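Local coordinates for protein STU0660 (Streptococcus thermophilus, PDB 3ZTH) that probably binds DNA as a large Csn2 protein of a CRISPR-Cas bacterial immune system, and also binds magnesium ions, at residues Y32-W35 with Q36-W40; V5-P8 with Y9-R12; T61-D64 with E65-I69. All coordinates share one frame; numbering follows the deposited sequence.

How the contacts relate
Three neighbouring pieces of the N-terminal part of the chain meet here, all in series along the sequence. Contact 2, the loop between strands 2-5 and 13-16, is in touch with both others. Its centre is about 12 Å from that of contact 1, in helix 28-43, where Y33 OH probably hydrogen-bonds Q6 O at 2.6 Å. It lies about 13 Å, centre to centre, from contact 3, where T61 N probably hydrogen-bonds Q6 OE1 at 2.8 Å and R12 NH1 probably bonds T61 O at 2.9 Å. Contacts 1 and 3, about 16 Å apart between centres, meet through L38 and I62. All three lie away from the magnesium sites; the side chain of Y32 is about 12 Å from a bound magnesium ion.

Contact 1 of 3, residues Y32-W35 with Q36-W40; sequences YYTW and QILSW
Y33 and I37, one helical turn apart, make the clearest side-chain contact of 32-40. I37 CG1 sits over one face of the Y33 ring, 3.8 Å from its centroid and 25° off the normal, a CH-pi contact that suits a flat aromatic beside a branched aliphatic. I37 CD1 reaches further out, to 3.4 Å from Y33 OH, a hydroxyl that is hydrogen-bonded to Q6 O. The tyrosine CG, anti to the backbone N (chi1 170°), stands beside the carbonyl carbon, so the ring leans forward along the helix and turns a face to I37 CG1. Beside this pair, T34 and L38 lie side by side, CG2 against CD1, as small and larger aliphatic groups on a buried side.

Polar side-chain atoms contribute more lightly. S39 OG rests over one face of the W35 indole, 4.1 Å from W35 CZ2, while W35 NE1 is bonded to D79 OD2. The bent Q36 chain brings NE2 to 4.0 Å from Y32 CE2, the amide and ring planes being 81° apart.

The backbone carries the regular helical hydrogen bonds. Y32, Y33, T34 and W35 give their carbonyl oxygens to the amides of Q36, I37, L38 and S39; the last bond is nearly straight. W174 of a second subunit packs against Y33, Q36, I37 and W40. This i to i+4 pattern is that of a regular alpha-helix, here the one following strand 20-24, consistent with the P-loop NTPase-like core assigned to the family.

Contact 2 of 3, residues V5-P8 with Y9-R12; sequences VQHP and YKER
V5 O and R12 CA face each other 3.1 Å apart where the chain, after leaving strand 2-5, doubles back toward strand 13-16. End to end, 5-8 and 9-12 run almost exactly opposite ways, at 174°, with Q6 and R12 as the nearest facing pair and P8 leading into Y9 at the bend. The proline ring limits the backbone's freedom there, which suits a turning point. Inside the loop, a water takes the H7 N-H and donates to K10 O, 3.1 Å from each, and so joins two backbone groups across the loop.

The side chains form two clusters. At the bend, P8 CG sits over the centre of the Y9 ring, 4.0 Å from the centroid and only 7° off the normal, a CH-pi contact. Y9 reaches it with chi1 at 21°, away from the staggered positions and probably somewhat strained. The H7 ring meets the Y9 ring obliquely, H7 NE2 lying 3.6 Å from Y9 CD1, and presents an edge to K10 N. The extended aliphatic part of K10 runs alongside H7, with K10 CB 3.4 Å from H7 CD2.

Toward the strands, Q6 CG lies over one face of the R12 guanidinium. R12 NH2 makes a weak, strongly bent bond to Q6 OE1; the stronger partners are T61 N for that oxygen, and F4 O and T61 O for R12 NH1. The loop is therefore held less by direct bonds between its two arms than by ring packing, one water and the shared polar attachment of Q6 and R12 to F4 and T61 of the same chain.

Contact 3 of 3, residues T61-D64 with E65-I69; sequences TILD and EAREI
The carboxylate of D64 is met by E68 N from above its plane, 57° out of it, in a hydrogen bond to D64 OD1 of 3.1 Å. E68 CB lies 3.1 Å from D64 OD2, and the E68 carboxylate is turned 80° against that of D64. These groups close a beta hairpin: a type I turn from D64 to R67 whose last residue, R67, takes left-handed backbone angles, the pattern of a 3:5 hairpin with a G1 bulge. R67 N bonds D64 O, and D64 N bonds E68 O at 2.8 Å, so D64 is gripped by backbone and side chain alike. Its CG stands between the backbone N and the carbonyl carbon (chi1 57°), which folds the carboxylate in over the turn; a short acid suits this place.

Nearby, E65 OE1 is 4.2 Å from D64 OD1, which may raise the proton affinity of these acids, although the E68 N-H and a water donating to D64 probably offset this for D64. On the strand side of the turn, L63 and I69 form a single beta bridge, and L63 CD2 packs on I69 CG1 at 3.7 Å. R67 also lies in a cation-pi contact with F4. One water donates to both D64 OD2 and I69 O, 2.7 Å from each.

Contact 1 of 3, residues Y32-W35 with Q36-W40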
loop_
_atom_site.group_PDB
_atom_site.type_symbol
_atom_site.label_atom_id
_atom_site.label_comp_id
_atom_site.label_asym_id
_atom_site.label_seq_id
_atom_site.Cartn_x
_atom_site.Cartn_y
_atom_site.Cartn_z
ATOM N N TYR A 32 -7.915 -35.509 -3.504
ATOM C CA TYR A 32 -7.809 -34.063 -3.538
ATOM C C TYR A 32 -7.523 -33.485 -2.166
ATOM O O TYR A 32 -6.696 -32.586 -2.024
ATOM C CB TYR A 32 -9.085 -33.444 -4.110
ATOM C CG TYR A 32 -8.920 -31.975 -4.423
ATOM C CD1 TYR A 32 -8.416 -31.565 -5.654
ATOM C CD2 TYR A 32 -9.233 -30.998 -3.482
ATOM C CE1 TYR A 32 -8.229 -30.222 -5.945
ATOM C CE2 TYR A 32 -9.051 -29.647 -3.759
ATOM C CZ TYR A 32 -8.546 -29.266 -4.999
ATOM O OH TYR A 32 -8.371 -27.930 -5.302
ATOM N N TYR A 33 -8.221 -33.998 -1.160
ATOM C CA TYR A 33 -8.037 -33.543 0.204
ATOM C C TYR A 33 -6.602 -33.818 0.642
ATOM O O TYR A 33 -5.965 -32.979 1.267
ATOM C CB TYR A 33 -8.997 -34.271 1.143
ATOM C CG TYR A 33 -8.679 -34.011 2.589
ATOM C CD1 TYR A 33 -9.080 -32.829 3.205
ATOM C CD2 TYR A 33 -7.917 -34.916 3.329
ATOM C CE1 TYR A 33 -8.726 -32.547 4.535
ATOM C CE2 TYR A 33 -7.556 -34.646 4.654
ATOM C CZ TYR A 33 -7.966 -33.458 5.248
ATOM O OH TYR A 33 -7.625 -33.188 6.551
ATOM N N THR A 34 -6.107 -35.005 0.315
ATOM C CA THR A 34 -4.759 -35.394 0.675
ATOM C C THR A 34 -3.774 -34.428 0.021
ATOM O O THR A 34 -2.809 -33.987 0.660
ATOM C CB THR A 34 -4.477 -36.831 0.236
ATOM O OG1 THR A 34 -5.483 -37.692 0.783
ATOM C CG2 THR A 34 -3.120 -37.286 0.737
ATOM N N TRP A 35 -4.034 -34.078 -1.239
ATOM C CA TRP A 35 -3.175 -33.126 -1.950
ATOM C C TRP A 35 -3.220 -31.740 -1.292
ATOM O O TRP A 35 -2.192 -31.085 -1.132
ATOM C CB TRP A 35 -3.600 -32.975 -3.421
ATOM C CG TRP A 35 -2.877 -31.843 -4.085
ATOM C CD1 TRP A 35 -1.568 -31.828 -4.471
ATOM C CD2 TRP A 35 -3.364 -30.507 -4.286
ATOM N NE1 TRP A 35 -1.205 -30.570 -4.885
ATOM C CE2 TRP A 35 -2.284 -29.738 -4.784
ATOM C CE3 TRP A 35 -4.604 -29.883 -4.087
ATOM C CZ2 TRP A 35 -2.404 -28.375 -5.087
ATOM C CZ3 TRP A 35 -4.728 -28.524 -4.387
ATOM C CH2 TRP A 35 -3.630 -27.784 -4.882
ATOM N N GLN A 36 -4.415 -31.295 -0.921
ATOM C CA GLN A 36 -4.583 -29.978 -0.309
ATOM C C GLN A 36 -3.809 -29.846 0.999
ATOM O O GLN A 36 -3.193 -28.820 1.266
ATOM C CB GLN A 36 -6.075 -29.705 -0.067
ATOM C CG GLN A 36 -6.410 -28.290 0.407
ATOM C CD GLN A 36 -6.090 -27.223 -0.632
ATOM O OE1 GLN A 36 -4.991 -26.655 -0.638
ATOM N NE2 GLN A 36 -7.046 -26.956 -1.530
ATOM N N ILE A 37 -3.856 -30.887 1.817
ATOM C CA ILE A 37 -3.150 -30.881 3.089
ATOM C C ILE A 37 -1.645 -30.896 2.838
ATOM O O ILE A 37 -0.898 -30.117 3.427
ATOM C CB ILE A 37 -3.497 -32.123 3.927
ATOM C CG1 ILE A 37 -4.964 -32.087 4.357
ATOM C CG2 ILE A 37 -2.587 -32.187 5.130
ATOM C CD1 ILE A 37 -5.274 -31.003 5.397
ATOM N N LEU A 38 -1.204 -31.802 1.971
ATOM C CA LEU A 38 0.210 -31.918 1.647
ATOM C C LEU A 38 0.827 -30.588 1.221
ATOM O O LEU A 38 1.859 -30.162 1.746
ATOM C CB LEU A 38 0.402 -32.949 0.538
ATOM C CG LEU A 38 0.441 -34.405 0.985
ATOM C CD1 LEU A 38 0.363 -35.319 -0.216
ATOM C CD2 LEU A 38 1.719 -34.646 1.754
ATOM N N SER A 39 0.185 -29.924 0.273
ATOM C CA SER A 39 0.708 -28.662 -0.214
ATOM C C SER A 39 0.671 -27.570 0.851
ATOM O O SER A 39 1.575 -26.742 0.920
ATOM C CB SER A 39 -0.066 -28.221 -1.458
ATOM O OG SER A 39 -1.408 -27.932 -1.141
ATOM N N TRP A 40 -0.370 -27.559 1.676
ATOM C CA TRP A 40 -0.475 -26.546 2.720
ATOM C C TRP A 40 0.568 -26.793 3.793
ATOM O O TRP A 40 1.265 -25.879 4.216
ATOM C CB TRP A 40 -1.869 -26.568 3.345
ATOM C CG TRP A 40 -2.880 -25.735 2.610
ATOM C CD1 TRP A 40 -2.750 -25.190 1.358
ATOM C CD2 TRP A 40 -4.179 -25.349 3.082
ATOM N NE1 TRP A 40 -3.888 -24.491 1.026
ATOM C CE2 TRP A 40 -4.780 -24.569 2.064
ATOM C CE3 TRP A 40 -4.893 -25.585 4.267
ATOM C CZ2 TRP A 40 -6.065 -24.022 2.198
ATOM C CZ3 TRP A 40 -6.171 -25.040 4.400
ATOM C CH2 TRP A 40 -6.740 -24.266 3.368
#

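Contact 2 of 3, residues V5-P8 with Y9-R12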
loop_
_atom_site.group_PDB
_atom_site.type_symbol
_atom_site.label_atom_id
_atom_site.label_comp_id
_atom_site.label_asym_id
_atom_site.label_seq_id
_atom_site.Cartn_x
_atom_site.Cartn_y
_atom_site.Cartn_z
ATOM N N VAL A 5 -1.475 -38.672 7.337
ATOM C CA VAL A 5 -2.125 -37.380 7.168
ATOM C C VAL A 5 -3.412 -37.230 7.938
ATOM O O VAL A 5 -4.307 -38.079 7.868
ATOM C CB VAL A 5 -2.411 -37.105 5.672
ATOM C CG1 VAL A 5 -2.931 -35.683 5.487
ATOM C CG2 VAL A 5 -1.143 -37.324 4.862
ATOM N N GLN A 6 -3.509 -36.120 8.656
ATOM C CA GLN A 6 -4.681 -35.837 9.449
ATOM C C GLN A 6 -5.936 -35.632 8.610
ATOM O O GLN A 6 -5.935 -34.918 7.603
ATOM C CB GLN A 6 -4.437 -34.607 10.305
ATOM C CG GLN A 6 -5.348 -34.541 11.510
ATOM C CD GLN A 6 -4.910 -33.481 12.485
ATOM O OE1 GLN A 6 -3.711 -33.324 12.757
ATOM N NE2 GLN A 6 -5.878 -32.744 13.031
ATOM N N HIS A 7 -7.013 -36.267 9.055
ATOM C CA HIS A 7 -8.307 -36.185 8.401
ATOM C C HIS A 7 -9.253 -35.519 9.391
ATOM O O HIS A 7 -9.252 -35.849 10.572
ATOM C CB HIS A 7 -8.810 -37.589 8.085
ATOM C CG HIS A 7 -10.077 -37.611 7.290
ATOM N ND1 HIS A 7 -10.092 -37.554 5.913
ATOM C CD2 HIS A 7 -11.372 -37.680 7.678
ATOM C CE1 HIS A 7 -11.342 -37.591 5.487
ATOM N NE2 HIS A 7 -12.138 -37.669 6.538
ATOM N N PRO A 8 -10.091 -34.588 8.921
ATOM C CA PRO A 8 -11.030 -33.900 9.813
ATOM C C PRO A 8 -11.880 -34.753 10.764
ATOM O O PRO A 8 -12.124 -34.339 11.892
ATOM C CB PRO A 8 -11.875 -33.059 8.850
ATOM C CG PRO A 8 -11.795 -33.811 7.566
ATOM C CD PRO A 8 -10.337 -34.214 7.522
ATOM N N TYR A 9 -12.339 -35.928 10.350
ATOM C CA TYR A 9 -13.146 -36.717 11.278
ATOM C C TYR A 9 -12.911 -38.223 11.326
ATOM O O TYR A 9 -13.584 -38.939 12.071
ATOM C CB TYR A 9 -14.642 -36.434 11.063
ATOM C CG TYR A 9 -15.018 -35.862 9.709
ATOM C CD1 TYR A 9 -14.961 -36.642 8.547
ATOM C CD2 TYR A 9 -15.454 -34.538 9.593
ATOM C CE1 TYR A 9 -15.334 -36.113 7.297
ATOM C CE2 TYR A 9 -15.826 -33.998 8.353
ATOM C CZ TYR A 9 -15.765 -34.788 7.210
ATOM O OH TYR A 9 -16.142 -34.251 5.992
ATOM N N LYS A 10 -11.950 -38.708 10.549
ATOM C CA LYS A 10 -11.649 -40.130 10.536
ATOM C C LYS A 10 -10.181 -40.386 10.853
ATOM O O LYS A 10 -9.423 -39.462 11.151
ATOM C CB LYS A 10 -11.982 -40.720 9.169
ATOM C CG LYS A 10 -13.444 -40.619 8.779
ATOM C CD LYS A 10 -13.684 -41.355 7.476
ATOM C CE LYS A 10 -15.163 -41.493 7.162
ATOM N NZ LYS A 10 -15.357 -42.345 5.948
ATOM N N GLU A 11 -9.787 -41.647 10.789
ATOM C CA GLU A 11 -8.405 -42.016 11.048
ATOM C C GLU A 11 -7.516 -41.301 10.046
ATOM O O GLU A 11 -7.991 -40.775 9.047
ATOM C CB GLU A 11 -8.224 -43.528 10.901
ATOM C CG GLU A 11 -8.791 -44.078 9.600
ATOM C CD GLU A 11 -8.568 -45.566 9.445
ATOM O OE1 GLU A 11 -7.857 -46.164 10.284
ATOM O OE2 GLU A 11 -9.104 -46.139 8.476
ATOM N N ARG A 12 -6.221 -41.287 10.310
ATOM C CA ARG A 12 -5.301 -40.622 9.412
ATOM C C ARG A 12 -5.184 -41.376 8.100
ATOM O O ARG A 12 -5.350 -42.598 8.051
ATOM C CB ARG A 12 -3.929 -40.477 10.082
ATOM C CG ARG A 12 -3.902 -39.347 11.099
ATOM C CD ARG A 12 -2.726 -39.424 12.052
ATOM N NE ARG A 12 -2.739 -38.299 12.986
ATOM C CZ ARG A 12 -2.326 -37.072 12.682
ATOM N NH1 ARG A 12 -1.856 -36.816 11.467
ATOM N NH2 ARG A 12 -2.399 -36.096 13.583
HETATM O O HOH W 1 -6.713 -38.065 11.547
#

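Contact 3 of 3, residues T61-D64 with E65-I69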
loop_
_atom_site.group_PDB
_atom_site.type_symbol
_atom_site.label_atom_id
_atom_site.label_comp_id
_atom_site.label_asym_id
_atom_site.label_seq_id
_atom_site.Cartn_x
_atom_site.Cartn_y
_atom_site.Cartn_z
ATOM N N THR A 61 -1.782 -31.957 11.322
ATOM C CA THR A 61 -0.482 -32.591 11.442
ATOM C C THR A 61 -0.262 -33.797 10.530
ATOM O O THR A 61 -1.217 -34.405 10.042
ATOM C CB THR A 61 -0.272 -33.005 12.921
ATOM O OG1 THR A 61 0.567 -32.040 13.564
ATOM C CG2 THR A 61 0.328 -34.380 13.039
ATOM N N ILE A 62 1.007 -34.124 10.295
ATOM C CA ILE A 62 1.384 -35.288 9.487
ATOM C C ILE A 62 2.410 -36.083 10.296
ATOM O O ILE A 62 3.489 -35.570 10.613
ATOM C CB ILE A 62 2.029 -34.888 8.137
ATOM C CG1 ILE A 62 1.027 -34.111 7.283
ATOM C CG2 ILE A 62 2.503 -36.133 7.406
ATOM C CD1 ILE A 62 1.470 -33.901 5.845
ATOM N N LEU A 63 2.076 -37.329 10.628
ATOM C CA LEU A 63 2.965 -38.172 11.428
ATOM C C LEU A 63 3.709 -39.212 10.609
ATOM O O LEU A 63 3.262 -39.597 9.527
ATOM C CB LEU A 63 2.164 -38.891 12.516
ATOM C CG LEU A 63 1.223 -38.001 13.333
ATOM C CD1 LEU A 63 0.409 -38.864 14.288
ATOM C CD2 LEU A 63 2.029 -36.943 14.086
ATOM N N ASP A 64 4.845 -39.671 11.131
ATOM C CA ASP A 64 5.626 -40.702 10.454
ATOM C C ASP A 64 5.274 -42.064 11.055
ATOM O O ASP A 64 4.335 -42.178 11.836
ATOM C CB ASP A 64 7.125 -40.442 10.607
ATOM C CG ASP A 64 7.553 -40.358 12.061
ATOM O OD1 ASP A 64 7.232 -41.287 12.834
ATOM O OD2 ASP A 64 8.216 -39.362 12.429
ATOM N N GLU A 65 6.030 -43.092 10.684
ATOM C CA GLU A 65 5.791 -44.446 11.170
ATOM C C GLU A 65 5.751 -44.496 12.688
ATOM O O GLU A 65 4.842 -45.083 13.276
ATOM C CB GLU A 65 6.885 -45.393 10.680
ATOM C CG GLU A 65 7.231 -45.266 9.201
ATOM C CD GLU A 65 8.297 -44.203 8.915
ATOM O OE1 GLU A 65 8.021 -42.994 9.092
ATOM O OE2 GLU A 65 9.420 -44.588 8.513
ATOM N N ALA A 66 6.744 -43.884 13.318
ATOM C CA ALA A 66 6.830 -43.874 14.773
ATOM C C ALA A 66 5.735 -43.022 15.396
ATOM O O ALA A 66 5.628 -42.929 16.619
ATOM C CB ALA A 66 8.199 -43.361 15.207
ATOM N N ARG A 67 4.918 -42.408 14.550
ATOM C CA ARG A 67 3.840 -41.550 15.014
ATOM C C ARG A 67 4.363 -40.209 15.501
ATOM O O ARG A 67 3.726 -39.529 16.302
ATOM C CB ARG A 67 3.041 -42.238 16.121
ATOM C CG ARG A 67 1.760 -42.878 15.615
ATOM C CD ARG A 67 2.013 -43.869 14.494
ATOM N NE ARG A 67 0.766 -44.291 13.865
ATOM C CZ ARG A 67 0.653 -45.338 13.058
ATOM N NH1 ARG A 67 1.714 -46.083 12.773
ATOM N NH2 ARG A 67 -0.526 -45.644 12.539
ATOM N N GLU A 68 5.536 -39.833 15.008
ATOM C CA GLU A 68 6.133 -38.557 15.362
ATOM C C GLU A 68 5.733 -37.527 14.314
ATOM O O GLU A 68 5.338 -37.878 13.195
ATOM C CB GLU A 68 7.651 -38.673 15.402
ATOM C CG GLU A 68 8.151 -39.640 16.432
ATOM C CD GLU A 68 9.112 -38.987 17.393
ATOM O OE1 GLU A 68 8.718 -37.973 18.023
ATOM O OE2 GLU A 68 10.255 -39.487 17.513
ATOM N N ILE A 69 5.849 -36.254 14.672
ATOM C CA ILE A 69 5.488 -35.192 13.754
ATOM C C ILE A 69 6.553 -34.944 12.698
ATOM O O ILE A 69 7.739 -34.818 13.008
ATOM C CB ILE A 69 5.207 -33.880 14.507
ATOM C CG1 ILE A 69 3.912 -34.022 15.305
ATOM C CG2 ILE A 69 5.093 -32.731 13.529
ATOM C CD1 ILE A 69 3.524 -32.778 16.089
HETATM O O HOH W 2 9.430 -36.946 12.629
HETATM O O HOH W 3 10.732 -40.666 14.264
#